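Uncharacterized ACR, COG1565 superfamily (Burkholderia thailandensis, PDB 4F3N) is of unknown function but has a methyltransferase fold and probably uses S-adenosylmethionine, perhaps to methylate protein arginines symmetrically. Local coordinates at residues G231-G236 against F247-F252. Sequence-based numbering, arbitrary orientation.
Sequences GWCERG and FADRPF
In the antiparallel beta hairpin formed by strands 231-239 and 245-250, Glu234 and Arg250 make a hydrogen-bonded pair, each backbone N 2.8 Å from the other residue's O. Gly236 and Ala248 form the next such pair, though Ala248 N stands 50° out of the carbonyl plane of Gly236. Between them, at the non-hydrogen-bonded pair, Arg235 meets Asp249 in a side-on salt bridge: NE of Arg235 lies 2.8 Å from OD1 of Asp249, and NH2 of Arg235 3.0 Å from OD2. Both oxygens use their syn lone pairs and the two planar groups are nearly coplanar. A bend at chi3 (-69°) in an otherwise extended arginine chain lets it reach a short aspartate directly across, while Arg235 CG packs against Phe247 CD1. Past the Glu234-Arg250 pair, where the second strand gives way to a turn, a water links the two segments, donating to Trp232 O and accepting from Phe252 N. Here the flat ring of Phe252 suits close packing on backbone: its CE2 comes 3.3 Å from Cys233 CA, and Glu234 N sits over one face. Glu234 turns its carboxylate to Arg223 on the neighbouring strand. Two parallel N-H...O bonds fix the rotation of both Arg235 and Asp249 and probably stabilise the opposite charges of this partly exposed pair.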
loop_
_atom_site.group_PDB
_atom_site.type_symbol
_atom_site.label_atom_id
_atom_site.label_comp_id
_atom_site.label_asym_id
_atom_site.label_seq_id
_atom_site.Cartn_x
_atom_site.Cartn_y
_atom_site.Cartn_z
ATOM N N GLY A 231 -13.684 -24.381 -14.030
ATOM C CA GLY A 231 -13.862 -23.523 -12.878
ATOM C C GLY A 231 -12.562 -22.788 -12.550
ATOM O O GLY A 231 -11.539 -22.942 -13.264
ATOM N N TRP A 232 -12.606 -22.015 -11.465
ATOM C CA TRP A 232 -11.425 -21.261 -11.003
ATOM C C TRP A 232 -10.322 -22.164 -10.576
ATOM O O TRP A 232 -10.567 -23.240 -10.055
ATOM C CB TRP A 232 -11.788 -20.361 -9.859
ATOM C CG TRP A 232 -12.635 -19.202 -10.272
ATOM C CD1 TRP A 232 -14.015 -19.089 -10.203
ATOM C CD2 TRP A 232 -12.166 -17.944 -10.848
ATOM N NE1 TRP A 232 -14.435 -17.860 -10.666
ATOM C CE2 TRP A 232 -13.365 -17.128 -11.084
ATOM C CE3 TRP A 232 -10.915 -17.432 -11.199
ATOM C CZ2 TRP A 232 -13.282 -15.851 -11.622
ATOM C CZ3 TRP A 232 -10.855 -16.147 -11.735
ATOM C CH2 TRP A 232 -12.005 -15.382 -11.947
ATOM N N CYS A 233 -9.088 -21.748 -10.830
ATOM C CA CYS A 233 -7.935 -22.438 -10.295
ATOM C C CYS A 233 -6.877 -21.435 -9.903
ATOM O O CYS A 233 -7.042 -20.240 -10.117
ATOM C CB CYS A 233 -7.368 -23.386 -11.300
ATOM S SG CYS A 233 -6.715 -22.554 -12.718
ATOM N N GLU A 234 -5.790 -21.938 -9.339
ATOM C CA GLU A 234 -4.715 -21.049 -8.902
ATOM C C GLU A 234 -3.627 -20.981 -9.958
ATOM O O GLU A 234 -3.185 -22.011 -10.475
ATOM C CB GLU A 234 -4.150 -21.496 -7.555
ATOM C CG GLU A 234 -3.090 -20.518 -7.050
ATOM C CD GLU A 234 -2.864 -20.511 -5.560
ATOM O OE1 GLU A 234 -3.296 -21.461 -4.847
ATOM O OE2 GLU A 234 -2.255 -19.515 -5.105
ATOM N N ARG A 235 -3.190 -19.748 -10.249
ATOM C CA ARG A 235 -2.075 -19.483 -11.085
ATOM C C ARG A 235 -0.828 -19.283 -10.200
ATOM O O ARG A 235 -0.728 -18.309 -9.473
ATOM C CB ARG A 235 -2.342 -18.258 -11.942
ATOM C CG ARG A 235 -1.164 -17.951 -12.861
ATOM C CD ARG A 235 -1.535 -17.088 -14.034
ATOM N NE ARG A 235 -2.390 -17.807 -14.972
ATOM C CZ ARG A 235 -2.764 -17.393 -16.178
ATOM N NH1 ARG A 235 -2.382 -16.222 -16.682
ATOM N NH2 ARG A 235 -3.553 -18.179 -16.891
ATOM N N GLY A 236 0.107 -20.227 -10.304
ATOM C CA GLY A 236 1.357 -20.161 -9.565
ATOM C C GLY A 236 2.528 -20.114 -10.485
ATOM O O GLY A 236 2.435 -19.698 -11.661
ATOM N N PHE A 247 4.292 -18.951 -15.542
ATOM C CA PHE A 247 3.046 -19.164 -14.798
ATOM C C PHE A 247 2.512 -20.559 -15.118
ATOM O O PHE A 247 2.696 -21.052 -16.233
ATOM C CB PHE A 247 1.971 -18.146 -15.191
ATOM C CG PHE A 247 2.246 -16.747 -14.743
ATOM C CD1 PHE A 247 2.248 -16.420 -13.386
ATOM C CD2 PHE A 247 2.434 -15.758 -15.674
ATOM C CE1 PHE A 247 2.463 -15.105 -12.993
ATOM C CE2 PHE A 247 2.620 -14.446 -15.296
ATOM C CZ PHE A 247 2.639 -14.130 -13.958
ATOM N N ALA A 248 1.827 -21.165 -14.161
ATOM C CA ALA A 248 1.260 -22.481 -14.338
ATOM C C ALA A 248 0.030 -22.572 -13.530
ATOM O O ALA A 248 0.047 -22.218 -12.352
ATOM C CB ALA A 248 2.236 -23.573 -13.927
ATOM N N ASP A 249 -1.049 -23.060 -14.144
ATOM C CA ASP A 249 -2.345 -23.097 -13.475
ATOM C C ASP A 249 -2.616 -24.473 -12.880
ATOM O O ASP A 249 -2.352 -25.473 -13.536
ATOM C CB ASP A 249 -3.427 -22.722 -14.473
ATOM C CG ASP A 249 -3.332 -21.296 -14.925
ATOM O OD1 ASP A 249 -2.865 -20.462 -14.136
ATOM O OD2 ASP A 249 -3.761 -21.008 -16.063
ATOM N N ARG A 250 -3.105 -24.511 -11.633
ATOM C CA ARG A 250 -3.351 -25.770 -10.906
ATOM C C ARG A 250 -4.663 -25.690 -10.154
ATOM O O ARG A 250 -5.000 -24.629 -9.640
ATOM C CB ARG A 250 -2.247 -25.959 -9.869
ATOM C CG ARG A 250 -1.827 -27.385 -9.675
ATOM C CD ARG A 250 -0.489 -27.464 -8.968
ATOM N NE ARG A 250 -0.656 -27.260 -7.536
ATOM C CZ ARG A 250 0.249 -27.604 -6.617
ATOM N NH1 ARG A 250 0.002 -27.359 -5.334
ATOM N NH2 ARG A 250 1.401 -28.181 -6.968
ATOM N N PRO A 251 -5.396 -26.815 -10.035
ATOM C CA PRO A 251 -6.571 -26.769 -9.179
ATOM C C PRO A 251 -6.228 -26.384 -7.748
ATOM O O PRO A 251 -5.119 -26.669 -7.270
ATOM C CB PRO A 251 -7.115 -28.214 -9.217
ATOM C CG PRO A 251 -6.498 -28.829 -10.411
ATOM C CD PRO A 251 -5.229 -28.100 -10.711
ATOM N N PHE A 252 -7.180 -25.743 -7.072
ATOM C CA PHE A 252 -7.010 -25.354 -5.678
ATOM C C PHE A 252 -6.782 -26.567 -4.787
ATOM O O PHE A 252 -7.338 -27.624 -5.054
ATOM C CB PHE A 252 -8.233 -24.552 -5.215
ATOM C CG PHE A 252 -8.235 -23.147 -5.745
ATOM C CD1 PHE A 252 -7.364 -22.212 -5.228
ATOM C CD2 PHE A 252 -9.069 -22.778 -6.790
ATOM C CE1 PHE A 252 -7.326 -20.922 -5.732
ATOM C CE2 PHE A 252 -9.047 -21.487 -7.288
ATOM C CZ PHE A 252 -8.176 -20.560 -6.758
HETATM O O HOH W 1 -9.582 -25.437 -8.558
#